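CLIP-associating protein (Drosophila melanogaster, PDB 4G3A) tracks microtubule plus ends and stabilises dynamic microtubules, as mitotic spindle formation and kinetochore attachment require, this chain being its N-terminal TOG domain of HEAT repeats. Local coordinates at residues 42-45 / 46-49; 48-51 / 52-56; 115-119 / 120-124. One frame throughout, in Å; residues are numbered along the deposited sequence.

Interaction 1: residues 42-45 / 46-49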
# COMPACT_ATOMS: atom_id res chain seq x y z
N ILE A 42 -6.06 -14.76 -19.59
CA ILE A 42 -5.34 -15.30 -18.43
C ILE A 42 -5.72 -16.74 -18.15
O ILE A 42 -5.56 -17.23 -17.02
CB ILE A 42 -5.52 -14.46 -17.15
CG1 ILE A 42 -7.00 -14.20 -16.87
CG2 ILE A 42 -4.76 -13.15 -17.24
CD1 ILE A 42 -7.30 -13.83 -15.45
N VAL A 43 -6.24 -17.43 -19.16
CA VAL A 43 -6.42 -18.87 -19.05
C VAL A 43 -5.06 -19.48 -18.73
O VAL A 43 -4.05 -19.09 -19.30
CB VAL A 43 -6.95 -19.49 -20.35
CG1 VAL A 43 -6.91 -21.01 -20.26
CG2 VAL A 43 -8.36 -19.01 -20.64
N CYS A 44 -5.04 -20.41 -17.79
CA CYS A 44 -3.84 -21.19 -17.50
C CYS A 44 -4.24 -22.46 -16.77
O CYS A 44 -5.43 -22.69 -16.50
CB CYS A 44 -2.82 -20.38 -16.69
SG CYS A 44 -3.36 -19.87 -15.03
N THR A 45 -3.26 -23.29 -16.43
CA THR A 45 -3.52 -24.53 -15.73
C THR A 45 -4.02 -24.28 -14.32
O THR A 45 -5.06 -24.80 -13.92
CB THR A 45 -2.27 -25.41 -15.66
OG1 THR A 45 -1.99 -25.93 -16.97
CG2 THR A 45 -2.48 -26.57 -14.69
N ASP A 46 -3.26 -23.48 -13.57
CA ASP A 46 -3.60 -23.16 -12.19
C ASP A 46 -3.00 -21.80 -11.85
O ASP A 46 -1.78 -21.62 -11.89
CB ASP A 46 -3.05 -24.24 -11.25
CG ASP A 46 -3.56 -24.10 -9.82
OD1 ASP A 46 -3.92 -22.97 -9.42
OD2 ASP A 46 -3.57 -25.12 -9.10
N MSE A 47 -3.87 -20.85 -11.53
CA MSE A 47 -3.45 -19.48 -11.24
C MSE A 47 -2.47 -19.43 -10.07
O MSE A 47 -1.55 -18.61 -10.06
CB MSE A 47 -4.67 -18.60 -10.96
CG MSE A 47 -4.35 -17.17 -10.57
SE MSE A 47 -3.29 -16.22 -11.91
CE MSE A 47 -4.63 -16.07 -13.32
N GLY A 48 -2.67 -20.31 -9.10
CA GLY A 48 -1.78 -20.40 -7.95
C GLY A 48 -0.33 -20.59 -8.36
O GLY A 48 0.58 -20.11 -7.69
N PHE A 49 -0.12 -21.29 -9.47
CA PHE A 49 1.23 -21.51 -9.98
C PHE A 49 1.91 -20.19 -10.36
O PHE A 49 3.11 -20.02 -10.17
CB PHE A 49 1.23 -22.45 -11.18
CG PHE A 49 1.07 -23.90 -10.83
CD1 PHE A 49 1.90 -24.49 -9.90
CD2 PHE A 49 0.10 -24.67 -11.45
CE1 PHE A 49 1.76 -25.83 -9.58
CE2 PHE A 49 -0.04 -26.00 -11.14
CZ PHE A 49 0.78 -26.59 -10.20

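Interaction 2: residues 48-51 / 52-56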
# COMPACT_ATOMS: atom_id res chain seq x y z
N GLY A 48 -2.67 -20.31 -9.10
CA GLY A 48 -1.78 -20.40 -7.95
C GLY A 48 -0.33 -20.59 -8.36
O GLY A 48 0.58 -20.11 -7.69
N PHE A 49 -0.12 -21.29 -9.47
CA PHE A 49 1.23 -21.51 -9.98
C PHE A 49 1.91 -20.19 -10.36
O PHE A 49 3.11 -20.02 -10.17
CB PHE A 49 1.23 -22.45 -11.18
CG PHE A 49 1.07 -23.90 -10.83
CD1 PHE A 49 1.90 -24.49 -9.90
CD2 PHE A 49 0.10 -24.67 -11.45
CE1 PHE A 49 1.76 -25.83 -9.58
CE2 PHE A 49 -0.04 -26.00 -11.14
CZ PHE A 49 0.78 -26.59 -10.20
N LEU A 50 1.13 -19.27 -10.93
CA LEU A 50 1.69 -17.98 -11.29
C LEU A 50 1.98 -17.18 -10.04
O LEU A 50 3.03 -16.53 -9.94
CB LEU A 50 0.75 -17.20 -12.22
CG LEU A 50 1.28 -15.81 -12.57
CD1 LEU A 50 2.65 -15.91 -13.22
CD2 LEU A 50 0.31 -15.07 -13.48
N ILE A 51 1.06 -17.24 -9.08
CA ILE A 51 1.24 -16.56 -7.79
C ILE A 51 2.50 -17.04 -7.10
O ILE A 51 3.31 -16.23 -6.64
CB ILE A 51 0.06 -16.81 -6.85
CG1 ILE A 51 -1.23 -16.31 -7.50
CG2 ILE A 51 0.31 -16.14 -5.49
CD1 ILE A 51 -1.23 -14.81 -7.80
N ASP A 52 2.67 -18.36 -7.03
CA ASP A 52 3.85 -18.95 -6.42
C ASP A 52 5.11 -18.48 -7.14
O ASP A 52 6.12 -18.19 -6.51
CB ASP A 52 3.77 -20.48 -6.44
CG ASP A 52 2.57 -21.01 -5.66
OD1 ASP A 52 2.05 -20.30 -4.78
OD2 ASP A 52 2.15 -22.16 -5.94
N GLY A 53 5.03 -18.41 -8.47
CA GLY A 53 6.16 -18.00 -9.28
C GLY A 53 6.59 -16.57 -9.05
O GLY A 53 7.78 -16.25 -9.08
N LEU A 54 5.62 -15.69 -8.82
CA LEU A 54 5.91 -14.27 -8.63
C LEU A 54 6.60 -14.02 -7.28
O LEU A 54 7.30 -13.03 -7.11
CB LEU A 54 4.61 -13.45 -8.71
CG LEU A 54 3.96 -13.34 -10.08
CD1 LEU A 54 2.58 -12.73 -9.97
CD2 LEU A 54 4.84 -12.52 -11.02
N MSE A 55 6.38 -14.93 -6.34
CA MSE A 55 6.81 -14.72 -4.95
C MSE A 55 8.32 -14.54 -4.77
O MSE A 55 8.74 -13.62 -4.08
CB MSE A 55 6.25 -15.82 -4.04
CG MSE A 55 4.75 -15.74 -3.86
SE MSE A 55 4.18 -14.00 -3.15
CE MSE A 55 5.38 -13.96 -1.61
N PRO A 56 9.14 -15.41 -5.40
CA PRO A 56 10.59 -15.19 -5.34
C PRO A 56 11.02 -13.86 -5.97
O PRO A 56 12.03 -13.29 -5.56
CB PRO A 56 11.15 -16.37 -6.12
CG PRO A 56 10.13 -17.44 -5.97
CD PRO A 56 8.80 -16.72 -5.97

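Interaction 3: residues 115-119 / 120-124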
# COMPACT_ATOMS: atom_id res chain seq x y z
N ARG A 115 -3.60 0.38 -3.57
CA ARG A 115 -4.78 1.09 -4.07
C ARG A 115 -5.61 0.20 -5.01
O ARG A 115 -6.84 0.25 -5.00
CB ARG A 115 -4.38 2.41 -4.74
CG ARG A 115 -3.76 3.42 -3.76
CD ARG A 115 -3.77 4.85 -4.32
NE ARG A 115 -2.93 4.99 -5.50
CZ ARG A 115 -1.63 5.25 -5.47
NH1 ARG A 115 -1.01 5.39 -4.30
NH2 ARG A 115 -0.94 5.37 -6.59
N ASP A 116 -4.93 -0.62 -5.81
CA ASP A 116 -5.62 -1.52 -6.73
C ASP A 116 -6.46 -2.55 -5.99
O ASP A 116 -7.58 -2.85 -6.39
CB ASP A 116 -4.63 -2.19 -7.70
CG ASP A 116 -4.07 -1.23 -8.74
OD1 ASP A 116 -4.72 -0.22 -9.07
OD2 ASP A 116 -2.95 -1.49 -9.23
N LEU A 117 -5.94 -3.08 -4.88
CA LEU A 117 -6.72 -4.00 -4.05
C LEU A 117 -8.08 -3.41 -3.66
O LEU A 117 -9.10 -4.10 -3.63
CB LEU A 117 -5.95 -4.38 -2.79
CG LEU A 117 -4.70 -5.26 -2.88
CD1 LEU A 117 -3.96 -5.32 -1.54
CD2 LEU A 117 -5.06 -6.69 -3.34
N MSE A 118 -8.08 -2.12 -3.34
CA MSE A 118 -9.29 -1.46 -2.89
C MSE A 118 -10.15 -1.04 -4.08
O MSE A 118 -11.35 -1.26 -4.10
CB MSE A 118 -8.93 -0.25 -2.02
CG MSE A 118 -8.26 -0.63 -0.72
SE MSE A 118 -7.93 0.94 0.42
CE MSE A 118 -6.39 1.64 -0.53
N GLU A 119 -9.53 -0.43 -5.09
CA GLU A 119 -10.31 0.04 -6.23
C GLU A 119 -11.03 -1.12 -6.92
O GLU A 119 -12.19 -1.00 -7.30
CB GLU A 119 -9.44 0.80 -7.24
CG GLU A 119 -10.24 1.40 -8.40
CD GLU A 119 -9.43 2.31 -9.30
OE1 GLU A 119 -8.25 2.60 -8.99
OE2 GLU A 119 -9.97 2.76 -10.34
N HIS A 120 -10.35 -2.25 -7.04
CA HIS A 120 -10.94 -3.40 -7.72
C HIS A 120 -11.64 -4.37 -6.77
O HIS A 120 -11.94 -5.51 -7.13
CB HIS A 120 -9.91 -4.08 -8.62
CG HIS A 120 -9.32 -3.14 -9.62
ND1 HIS A 120 -9.89 -2.90 -10.84
CD2 HIS A 120 -8.25 -2.32 -9.53
CE1 HIS A 120 -9.19 -2.00 -11.49
NE2 HIS A 120 -8.18 -1.62 -10.72
N ARG A 121 -11.90 -3.90 -5.56
CA ARG A 121 -12.76 -4.61 -4.62
C ARG A 121 -12.28 -6.00 -4.25
O ARG A 121 -13.08 -6.92 -4.06
CB ARG A 121 -14.20 -4.67 -5.16
CG ARG A 121 -14.80 -3.33 -5.51
CD ARG A 121 -16.28 -3.46 -5.82
NE ARG A 121 -16.90 -2.16 -6.07
CZ ARG A 121 -17.40 -1.38 -5.12
NH1 ARG A 121 -17.34 -1.76 -3.85
NH2 ARG A 121 -17.94 -0.21 -5.44
N VAL A 122 -10.96 -6.15 -4.10
CA VAL A 122 -10.43 -7.38 -3.54
C VAL A 122 -10.94 -7.51 -2.11
O VAL A 122 -11.38 -8.58 -1.69
CB VAL A 122 -8.90 -7.40 -3.54
CG1 VAL A 122 -8.39 -8.65 -2.87
CG2 VAL A 122 -8.39 -7.31 -4.96
N LEU A 123 -10.88 -6.40 -1.38
CA LEU A 123 -11.46 -6.28 -0.04
C LEU A 123 -11.82 -4.82 0.22
O LEU A 123 -11.28 -3.92 -0.43
CB LEU A 123 -10.50 -6.78 1.05
CG LEU A 123 -8.98 -6.56 1.00
CD1 LEU A 123 -8.56 -5.28 0.30
CD2 LEU A 123 -8.40 -6.64 2.41
N PRO A 124 -12.73 -4.58 1.16
CA PRO A 124 -13.16 -3.21 1.47
C PRO A 124 -12.01 -2.36 1.98
O PRO A 124 -11.08 -2.89 2.59
CB PRO A 124 -14.21 -3.42 2.58
CG PRO A 124 -14.65 -4.83 2.45
CD PRO A 124 -13.44 -5.58 1.99
O HOH W 1 -12.66 -2.16 -2.07

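Interaction 1: residues 42-45 / 46-49
Met47, a selenomethionine, folds its chain back toward the loop that leads into its own helix, and its terminal methyl meets Ile42 and Cys44. Its CG lies anti to the backbone N (chi1 177°), and two further bends bring CE round to 4.1 Å from Ile42 CD1. The same methyl sits 4.0 Å from Ile42 O, so it touches both the side chain and the carbonyl of that residue. Cys44 points into the turn between them: Cys44 SG is 3.7 Å from Met47 N. Against Met47 CE, Cys44 SG is looser, at 4.4 Å. No hydrogen bond joins 42-45 to 46-49; the closer-packed side is apolar and sulfur-rich, and it is continued by Leu9 and Ile13 of helix 9-18 beside Cys44 and by Leu76 and Leu80 of helix 63-80 beside Met47 and Ile42.

The other side is looser and more open to solvent. Thr45 brings its methyl CG2 to the rim of the Phe49 ring, near the ring plane, 4.3 Å from CE2, and both residues are exposed, though Phe49 also rests on Ile13. Thr45 N is held by Asp10 OD1, which ties the loop to helix 9-18.

Asp46 then starts the helix. Its OD1 accepts from Gly48 N at 3.0 Å, the N-H bent to 141° and arriving from above the carboxylate plane, while its carbonyl O takes Phe49 N at 3.0 Å. The carboxylate thus serves an amide of the first turn, the arrangement of an aspartate N-cap, here opening helix 47-58 in the first HEAT repeat of the TOG domain.

Interaction 2: residues 48-51 / 52-56
Asp52 reaches back one turn to Gly48 through its backbone, and this is the straightest of the bonds that build this part of helix 47-58: Asp52 N to Gly48 O, 2.8 Å, with 166° at the hydrogen. Gly53 N follows to Phe49 O, more bent and coming from above the carbonyl plane. Leu54 N gives to Leu50 O at 2.9 Å. At the next carbonyl the pattern slackens: Ile51 O is approached by Met55 N at 3.3 Å and by Leu54 N, and both bonds are weak. Met55 N also finds Asp52 O, so its hydrogen is probably shared between Ile51 O and Asp52 O. Pro56 has no N-H to give to Asp52 O, which takes Met55 N instead, and the helix kinks there. Further on, Met55 O accepts from the hydroxyl of Thr59.

The Asp52 carboxylate stays over the Gly48 carbonyl, OD2 3.1 Å from Gly48 O, because CG lies anti to its own carbonyl carbon (chi1 -61°). Two acceptors face each other there, so the approach is no bond and is probably mildly unfavourable. Met55 CG, turned back by the same kind of torsion (chi1 -69°), comes to 3.2 Å from Ile51 O. On the buried side, Leu54 CD1 touches Leu50 CG at 4.2 Å.

Those two leucines look both ways in the stack of helices: Leu50 packs on Leu9 and Met16 of helix 9-18 and on Leu76 of helix 63-80, and Leu54 on Met16, Phe73 and Leu76. Ile51 adds to the contact with Phe73, and Met55 reaches Thr90 and His94 of helix 88-98.

Interaction 3: residues 115-119 / 120-124
A Schellman motif ends helix 104-119 in the second HEAT repeat, with Arg121 as its C-prime residue in a left-handed backbone conformation (phi 61°). Its two bonds run backwards into the last turn: Val122 N to Leu117 O at 2.8 Å, and Arg121 N to Met118 O at 3.1 Å, the latter standing well above the carbonyl plane. Just before them, His120 N still makes the helical bond to Asp116 O, nearly straight at 162°.

The reversal brings apolar side chains together: Val122 crosses Leu117, CG2 to CD2 at 3.8 Å, the hydrophobic contact that commonly accompanies such a motif, and Leu123 swings CD1 to 4.1 Å from Leu117 CB; Ile77 of helix 63-80 and Leu128 of helix 125-136 extend this cluster.

On the polar side the His120 ring lies alongside Asp116, its plane turned 66° from the carboxylate, and Glu119 CG sits over one ring face toward the rim. Asp116 OD2 is taken by Ser74 OG, while OD1 stays 4.1 Å from His120 NE2, too far for a bond. A water bridges the helix end and the loop, donating to Met118 O at 2.6 Å and to Leu123 O at 2.8 Å.

Overall arrangement
Interactions 1 and 2 follow each other on helix 47-58 and share Gly48 and Phe49: 42-49 brings the chain into the helix, 48-56 carries it to the kink. Both lean on helices 9-18 and 63-80, but the first lies at the surface while the second is partly buried, its leucines turned inward. Interaction 3, its centre about 21 Å from that of interaction 1 and 20 Å from that of interaction 2, is also partly buried; it ends a helix in the second HEAT repeat and rests on helix 63-80 too. Chemistry follows place: a carboxylate serves the helix start, backbone carbonyls serve mid-helix, and at the end the reversed chain supplies donors, with a water joining in.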